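Local coordinates for protein NDP-N-acetyl-D-galactosaminuronic acid dehydrogenase (Methanosarcina mazei Go1, PDB 3G79) that probably oxidises UDP-N-acetyl-D-mannosamine to UDP-N-acetyl-D-mannosaminouronate with two NAD+, at residues F37-C42 with I81-K86; P41-V46 with Y214-T219. All blocks are in the same frame, centred on the assembly; numbering follows the deposited sequence.

In the fold
Both contacts are partly buried and lie in the Rossmann-type NAD-binding domain, their centres about 9 Å apart, and both draw on the connection between helix 30-39 and strand 45-49; their segments overlap at P41 and C42, though neither takes part in contact 1. Contact 1 joins the helix side of that connection to helix 77-86, with buried A38 and V84 under a salt bridge between D39 and the exposed K83. Contact 2 joins the turn that leads into strand 45-49 to the loop after helix 204-214, and it is apolar: buried F43 and exposed C42 meet P216. F37, which does not touch 81-86, packs on contact 2, its O 3.4 Å from F43 CD2 and its CZ 3.5 Å from Y214 CE1.

Contact 1 (F37-C42 with I81-K86); sequences FADAPC and IGKVVK
K83 of helix 77-86 reaches across to D39 of 37-42. K83 starts with its CB directed toward 37-42, and its CG stands anti to the backbone N (chi1 168°), at the margin of contact, 4.2 Å from D39 OD2. From there the aliphatic chain runs extended and closes on the D39 carboxylate: CD lies 3.5 Å from D39 OD2 and CE 3.4 Å from the same oxygen. A bend at the last torsion (chi4 -72°) then brings NZ to OD2 in a hydrogen-bonded salt bridge. The modelled NZ to OD2 length of 2.5 Å is very short and its exact value is doubtful. D39 OD1 is farther off, 3.9 Å from NZ, so the ammonium is held through one oxygen, and the two side chains cross at about a right angle. Below this pair V84 lies against the A38-D39 peptide: its CG2 is 3.3 Å from D39 N and 3.4 Å from A38 C, and 3.5 Å from A38 CB. Its chi1 (119°) is eclipsed, so the closeness of CG2 may be strained or imprecisely modelled. F90 of strand 90-93 touches both A38 and V84 and continues this apolar layer toward the sheet. With an alanine in place of D39, the K83 ammonium would probably be left without its carboxylate mate and set free to turn. The chemistry is thus divided by depth: methyl groups fill the buried side, and the charge pair closes the outer side, where each charge probably offsets the other.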
ATOM      1  N   PHE A  37       5.699   9.136 -33.752  1.00 28.90           N
ATOM      2  CA  PHE A  37       4.530   9.543 -34.530  1.00 27.79           C
ATOM      3  C   PHE A  37       4.840   9.454 -36.027  1.00 28.14           C
ATOM      4  O   PHE A  37       4.042   8.920 -36.786  1.00 29.36           O
ATOM      5  CB  PHE A  37       4.145  10.998 -34.248  1.00 26.92           C
ATOM      6  CG  PHE A  37       3.490  11.245 -32.912  1.00 29.35           C
ATOM      7  CD1 PHE A  37       2.499  10.388 -32.416  1.00 25.21           C
ATOM      8  CD2 PHE A  37       3.820  12.403 -32.183  1.00 25.10           C
ATOM      9  CE1 PHE A  37       1.885  10.659 -31.176  1.00 29.50           C
ATOM     10  CE2 PHE A  37       3.210  12.693 -30.962  1.00 29.28           C
ATOM     11  CZ  PHE A  37       2.249  11.807 -30.441  1.00 24.96           C
ATOM     12  N   ALA A  38       5.998   9.969 -36.451  1.00 26.99           N
ATOM     13  CA  ALA A  38       6.289  10.043 -37.873  1.00 27.19           C
ATOM     14  C   ALA A  38       6.511   8.637 -38.494  1.00 28.54           C
ATOM     15  O   ALA A  38       6.238   8.414 -39.672  1.00 26.83           O
ATOM     16  CB  ALA A  38       7.475  11.022 -38.162  1.00 26.40           C
ATOM     17  N   ASP A  39       6.960   7.683 -37.680  1.00 30.96           N
ATOM     18  CA  ASP A  39       7.153   6.302 -38.152  1.00 32.10           C
ATOM     19  C   ASP A  39       5.832   5.527 -38.249  1.00 32.93           C
ATOM     20  O   ASP A  39       5.768   4.513 -38.907  1.00 32.99           O
ATOM     21  CB  ASP A  39       8.136   5.532 -37.238  1.00 31.81           C
ATOM     22  CG  ASP A  39       8.572   4.207 -37.846  1.00 51.74           C
ATOM     23  OD1 ASP A  39       8.544   3.170 -37.117  1.00 32.79           O
ATOM     24  OD2 ASP A  39       8.911   4.203 -39.071  1.00 31.41           O
ATOM     25  N   ALA A  40       4.784   5.992 -37.572  1.00 32.95           N
ATOM     26  CA  ALA A  40       3.547   5.269 -37.596  1.00 32.60           C
ATOM     27  C   ALA A  40       2.962   5.411 -38.986  1.00 33.02           C
ATOM     28  O   ALA A  40       2.687   6.514 -39.415  1.00 33.66           O
ATOM     29  CB  ALA A  40       2.597   5.803 -36.531  1.00 32.65           C
ATOM     30  N   PRO A  41       2.799   4.293 -39.716  1.00 33.99           N
ATOM     31  CA  PRO A  41       2.113   4.432 -40.994  1.00 34.47           C
ATOM     32  C   PRO A  41       0.733   4.807 -40.525  1.00 35.37           C
ATOM     33  O   PRO A  41       0.391   4.485 -39.398  1.00 37.18           O
ATOM     34  CB  PRO A  41       2.076   2.997 -41.535  1.00 34.61           C
ATOM     35  CG  PRO A  41       2.948   2.156 -40.594  1.00 37.57           C
ATOM     36  CD  PRO A  41       2.883   2.880 -39.284  1.00 33.83           C
ATOM     37  N   CYS A  42      -0.064   5.482 -41.326  1.00 33.51           N
ATOM     38  CA  CYS A  42      -1.306   6.104 -40.779  1.00 31.18           C
ATOM     39  C   CYS A  42      -1.112   7.582 -40.476  1.00 29.29           C
ATOM     40  O   CYS A  42      -2.000   8.334 -40.739  1.00 29.05           O
ATOM     41  CB  CYS A  42      -2.043   5.320 -39.640  1.00 29.22           C
ATOM     42  SG  CYS A  42      -2.040   5.992 -37.885  1.00 41.92           S
ATOM     43  N   ILE A  81      15.185   8.435 -36.364  1.00 29.55           N
ATOM     44  CA  ILE A  81      15.285   9.749 -37.009  1.00 28.14           C
ATOM     45  C   ILE A  81      15.718   9.580 -38.460  1.00 28.49           C
ATOM     46  O   ILE A  81      15.107  10.140 -39.380  1.00 28.86           O
ATOM     47  CB  ILE A  81      16.305  10.635 -36.300  1.00 28.10           C
ATOM     48  CG1 ILE A  81      15.936  10.831 -34.801  1.00 24.32           C
ATOM     49  CG2 ILE A  81      16.438  11.957 -37.048  1.00 24.48           C
ATOM     50  CD1 ILE A  81      17.098  11.155 -33.899  1.00 25.68           C
ATOM     51  N   GLY A  82      16.737   8.762 -38.682  1.00 28.56           N
ATOM     52  CA  GLY A  82      17.261   8.568 -40.041  1.00 28.96           C
ATOM     53  C   GLY A  82      16.201   8.059 -40.999  1.00 29.19           C
ATOM     54  O   GLY A  82      16.097   8.526 -42.138  1.00 28.08           O
ATOM     55  N   LYS A  83      15.382   7.142 -40.490  1.00 30.63           N
ATOM     56  CA  LYS A  83      14.418   6.386 -41.271  1.00 32.96           C
ATOM     57  C   LYS A  83      13.290   7.317 -41.657  1.00 33.43           C
ATOM     58  O   LYS A  83      12.942   7.446 -42.839  1.00 34.93           O
ATOM     59  CB  LYS A  83      13.892   5.206 -40.413  1.00 34.46           C
ATOM     60  CG  LYS A  83      12.661   4.459 -40.930  1.00 43.04           C
ATOM     61  CD  LYS A  83      12.262   3.381 -39.890  1.00 36.24           C
ATOM     62  CE  LYS A  83      11.323   2.284 -40.476  1.00 44.17           C
ATOM     63  NZ  LYS A  83       9.878   2.664 -40.787  1.00 36.28           N
ATOM     64  N   VAL A  84      12.764   7.984 -40.638  1.00 31.78           N
ATOM     65  CA  VAL A  84      11.663   8.918 -40.730  1.00 30.53           C
ATOM     66  C   VAL A  84      12.024  10.158 -41.601  1.00 30.77           C
ATOM     67  O   VAL A  84      11.233  10.604 -42.464  1.00 29.53           O
ATOM     68  CB  VAL A  84      11.243   9.226 -39.249  1.00 30.32           C
ATOM     69  CG1 VAL A  84      11.392  10.668 -38.871  1.00 28.84           C
ATOM     70  CG2 VAL A  84       9.873   8.650 -38.905  1.00 28.28           C
ATOM     71  N   VAL A  85      13.238  10.683 -41.405  1.00 31.88           N
ATOM     72  CA  VAL A  85      13.734  11.790 -42.212  1.00 32.70           C
ATOM     73  C   VAL A  85      13.894  11.318 -43.665  1.00 34.49           C
ATOM     74  O   VAL A  85      13.437  11.986 -44.609  1.00 33.75           O
ATOM     75  CB  VAL A  85      15.035  12.384 -41.617  1.00 32.26           C
ATOM     76  CG1 VAL A  85      15.711  13.362 -42.579  1.00 18.24           C
ATOM     77  CG2 VAL A  85      14.737  13.057 -40.289  1.00 16.48           C
ATOM     78  N   LYS A  86      14.476  10.136 -43.847  1.00 36.64           N
ATOM     79  CA  LYS A  86      14.701   9.618 -45.209  1.00 38.11           C
ATOM     80  C   LYS A  86      13.370   9.419 -45.959  1.00 38.15           C
ATOM     81  O   LYS A  86      13.308   9.605 -47.183  1.00 38.15           O
ATOM     82  CB  LYS A  86      15.522   8.319 -45.163  1.00 38.92           C
ATOM     83  CG  LYS A  86      15.523   7.477 -46.431  1.00 61.32           C
ATOM     84  CD  LYS A  86      16.047   6.075 -46.116  1.00 40.80           C
ATOM     85  CE  LYS A  86      16.274   5.224 -47.388  1.00 61.98           C
ATOM     86  NZ  LYS A  86      17.273   5.790 -48.365  1.00 40.73           N
TER

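Contact 2 (P41-V46 with Y214-T219); sequences PCFEKV and YSPVLT
C42 and F43 both meet P216, whose ring projects from the loop after helix 204-214. The C42 sulfur touches two corners of the proline: SG is 3.6 Å from P216 CG and 3.7 Å from P216 CB. The same two carbons reach the far end of the phenylalanine ring, with P216 CG 3.9 Å from F43 CZ and P216 CB 4.0 Å from F43 CE2. The proline and phenylalanine side chains cross at about a right angle. Within the turn itself the sulfur sits over the centre of the F43 ring, 4.0 Å above its plane, so SG is placed against both the F43 ring face and P216 CB and CG. The positive phi of C42 (98°) accompanies the turn of the chain, but this backbone and chi1 (110°) both look strained as modelled, so the sulfur's exact position is less certain. F43 has its CG anti to the carbonyl carbon (chi1 -62°), which carries the ring toward P216. This turn completes a beta-alpha-beta crossover of the Rossmann-type fold, from strand 20-24 through helix 30-39 into strand 45-49, two neighbouring parallel strands of one sheet. The 214-219 loop, by contrast, precedes 223-227, the outermost strand on one side of that sheet. Around the first shell, I18 and I21 pack on F43, while K19 NZ hydrogen-bonds the C42 carbonyl. Backbone hydrogen bonds between E44 and K19 and between K45 and I21 fix the turn as it becomes strand. On the loop side, L218 N bonds to S215 O at 3.2 Å, bracing the bend that carries P216, and V217 rests on F37 of helix 30-39. At the head of the segment, the Y214 hydroxyl and the E146 carboxylate are hydrogen-bonded, and the Y214 side chain packs on R197 and V199 of strand 197-201.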
ATOM      1  N   PRO A  41       2.799   4.293 -39.716  1.00 33.99           N
ATOM      2  CA  PRO A  41       2.113   4.432 -40.994  1.00 34.47           C
ATOM      3  C   PRO A  41       0.733   4.807 -40.525  1.00 35.37           C
ATOM      4  O   PRO A  41       0.391   4.485 -39.398  1.00 37.18           O
ATOM      5  CB  PRO A  41       2.076   2.997 -41.535  1.00 34.61           C
ATOM      6  CG  PRO A  41       2.948   2.156 -40.594  1.00 37.57           C
ATOM      7  CD  PRO A  41       2.883   2.880 -39.284  1.00 33.83           C
ATOM      8  N   CYS A  42      -0.064   5.482 -41.326  1.00 33.51           N
ATOM      9  CA  CYS A  42      -1.306   6.104 -40.779  1.00 31.18           C
ATOM     10  C   CYS A  42      -1.112   7.582 -40.476  1.00 29.29           C
ATOM     11  O   CYS A  42      -2.000   8.334 -40.739  1.00 29.05           O
ATOM     12  CB  CYS A  42      -2.043   5.320 -39.640  1.00 29.22           C
ATOM     13  SG  CYS A  42      -2.040   5.992 -37.885  1.00 41.92           S
ATOM     14  N   PHE A  43       0.043   8.006 -39.983  1.00 29.81           N
ATOM     15  CA  PHE A  43       0.337   9.467 -39.929  1.00 30.94           C
ATOM     16  C   PHE A  43       1.167   9.855 -41.157  1.00 32.49           C
ATOM     17  O   PHE A  43       1.865   9.010 -41.706  1.00 32.25           O
ATOM     18  CB  PHE A  43       0.998   9.869 -38.604  1.00 30.19           C
ATOM     19  CG  PHE A  43       0.121   9.613 -37.374  1.00 23.78           C
ATOM     20  CD1 PHE A  43      -1.201   9.978 -37.368  1.00 29.63           C
ATOM     21  CD2 PHE A  43       0.647   9.005 -36.238  1.00 30.52           C
ATOM     22  CE1 PHE A  43      -1.990   9.754 -36.265  1.00 24.50           C
ATOM     23  CE2 PHE A  43      -0.148   8.748 -35.099  1.00 24.08           C
ATOM     24  CZ  PHE A  43      -1.469   9.126 -35.132  1.00 30.58           C
ATOM     25  N   GLU A  44       1.065  11.094 -41.626  1.00 34.20           N
ATOM     26  CA  GLU A  44       1.734  11.451 -42.893  1.00 36.65           C
ATOM     27  C   GLU A  44       3.050  12.186 -42.677  1.00 37.89           C
ATOM     28  O   GLU A  44       4.047  11.904 -43.344  1.00 39.03           O
ATOM     29  CB  GLU A  44       0.828  12.285 -43.825  1.00 37.32           C
ATOM     30  CG  GLU A  44      -0.246  11.494 -44.590  1.00 64.56           C
ATOM     31  CD  GLU A  44      -1.299  12.376 -45.309  1.00 39.64           C
ATOM     32  OE1 GLU A  44      -2.245  11.792 -45.890  1.00 64.86           O
ATOM     33  OE2 GLU A  44      -1.190  13.633 -45.300  1.00 64.66           O
ATOM     34  N   LYS A  45       3.034  13.144 -41.757  1.00 37.61           N
ATOM     35  CA  LYS A  45       4.119  14.097 -41.614  1.00 37.97           C
ATOM     36  C   LYS A  45       4.011  14.775 -40.279  1.00 36.49           C
ATOM     37  O   LYS A  45       2.939  15.282 -39.903  1.00 37.35           O
ATOM     38  CB  LYS A  45       4.115  15.157 -42.733  1.00 40.11           C
ATOM     39  CG  LYS A  45       5.155  16.281 -42.505  1.00 54.04           C
ATOM     40  CD  LYS A  45       5.568  17.012 -43.799  1.00 43.50           C
ATOM     41  CE  LYS A  45       6.886  16.485 -44.375  1.00 54.61           C
ATOM     42  NZ  LYS A  45       8.002  16.739 -43.423  1.00 44.05           N
ATOM     43  N   VAL A  46       5.134  14.767 -39.569  1.00 34.29           N
ATOM     44  CA  VAL A  46       5.265  15.396 -38.275  1.00 32.80           C
ATOM     45  C   VAL A  46       6.239  16.559 -38.401  1.00 31.94           C
ATOM     46  O   VAL A  46       7.253  16.459 -39.079  1.00 32.04           O
ATOM     47  CB  VAL A  46       5.774  14.372 -37.226  1.00 32.86           C
ATOM     48  CG1 VAL A  46       6.075  15.034 -35.863  1.00 20.61           C
ATOM     49  CG2 VAL A  46       4.783  13.157 -37.108  1.00 20.51           C
ATOM     50  N   TYR A 214      -2.570   8.701 -29.957  1.00 26.94           N
ATOM     51  CA  TYR A 214      -1.602   7.815 -29.275  1.00 26.83           C
ATOM     52  C   TYR A 214      -1.697   6.297 -29.501  1.00 25.48           C
ATOM     53  O   TYR A 214      -0.732   5.602 -29.243  1.00 25.44           O
ATOM     54  CB  TYR A 214      -1.532   8.128 -27.765  1.00 27.14           C
ATOM     55  CG  TYR A 214      -0.968   9.511 -27.492  1.00 30.27           C
ATOM     56  CD1 TYR A 214       0.423   9.747 -27.524  1.00 27.69           C
ATOM     57  CD2 TYR A 214      -1.803  10.581 -27.215  1.00 26.78           C
ATOM     58  CE1 TYR A 214       0.946  11.016 -27.294  1.00 29.87           C
ATOM     59  CE2 TYR A 214      -1.270  11.850 -26.980  1.00 30.28           C
ATOM     60  CZ  TYR A 214       0.099  12.058 -27.021  1.00 26.72           C
ATOM     61  OH  TYR A 214       0.618  13.346 -26.816  1.00 30.72           O
ATOM     62  N   SER A 215      -2.831   5.781 -29.941  1.00 25.43           N
ATOM     63  CA  SER A 215      -2.955   4.339 -30.173  1.00 26.95           C
ATOM     64  C   SER A 215      -1.920   3.816 -31.180  1.00 28.64           C
ATOM     65  O   SER A 215      -1.340   2.763 -30.938  1.00 29.77           O
ATOM     66  CB  SER A 215      -4.383   3.935 -30.593  1.00 27.10           C
ATOM     67  OG  SER A 215      -5.226   3.797 -29.451  1.00 38.32           O
ATOM     68  N   PRO A 216      -1.648   4.554 -32.285  1.00 28.31           N
ATOM     69  CA  PRO A 216      -0.764   3.934 -33.274  1.00 29.05           C
ATOM     70  C   PRO A 216       0.716   3.761 -32.904  1.00 31.21           C
ATOM     71  O   PRO A 216       1.395   2.961 -33.528  1.00 32.23           O
ATOM     72  CB  PRO A 216      -0.920   4.823 -34.507  1.00 28.00           C
ATOM     73  CG  PRO A 216      -2.238   5.435 -34.348  1.00 19.68           C
ATOM     74  CD  PRO A 216      -2.407   5.664 -32.868  1.00 27.65           C
ATOM     75  N   VAL A 217       1.237   4.473 -31.925  1.00 32.02           N
ATOM     76  CA  VAL A 217       2.639   4.233 -31.549  1.00 32.28           C
ATOM     77  C   VAL A 217       2.757   3.181 -30.446  1.00 32.40           C
ATOM     78  O   VAL A 217       3.839   2.664 -30.167  1.00 33.25           O
ATOM     79  CB  VAL A 217       3.357   5.547 -31.115  1.00 33.18           C
ATOM     80  CG1 VAL A 217       3.012   6.705 -32.083  1.00 31.57           C
ATOM     81  CG2 VAL A 217       3.001   5.926 -29.682  1.00 31.30           C
ATOM     82  N   LEU A 218       1.652   2.866 -29.785  1.00 31.92           N
ATOM     83  CA  LEU A 218       1.712   1.832 -28.750  1.00 31.69           C
ATOM     84  C   LEU A 218       1.863   0.456 -29.370  1.00 30.58           C
ATOM     85  O   LEU A 218       1.185   0.130 -30.328  1.00 28.84           O
ATOM     86  CB  LEU A 218       0.444   1.856 -27.893  1.00 31.70           C
ATOM     87  CG  LEU A 218       0.319   3.139 -27.092  1.00 20.76           C
ATOM     88  CD1 LEU A 218      -1.105   3.313 -26.592  1.00 31.40           C
ATOM     89  CD2 LEU A 218       1.325   3.164 -25.982  1.00 31.23           C
ATOM     90  N   THR A 219       2.756  -0.344 -28.814  1.00 31.79           N
ATOM     91  CA  THR A 219       2.946  -1.717 -29.253  1.00 32.14           C
ATOM     92  C   THR A 219       2.985  -2.515 -27.985  1.00 33.12           C
ATOM     93  O   THR A 219       4.062  -2.736 -27.482  1.00 35.09           O
ATOM     94  CB  THR A 219       4.365  -1.932 -29.768  1.00 32.05           C
ATOM     95  OG1 THR A 219       5.253  -1.939 -28.648  1.00 25.27           O
ATOM     96  CG2 THR A 219       4.829  -0.856 -30.730  1.00 26.42           C
TER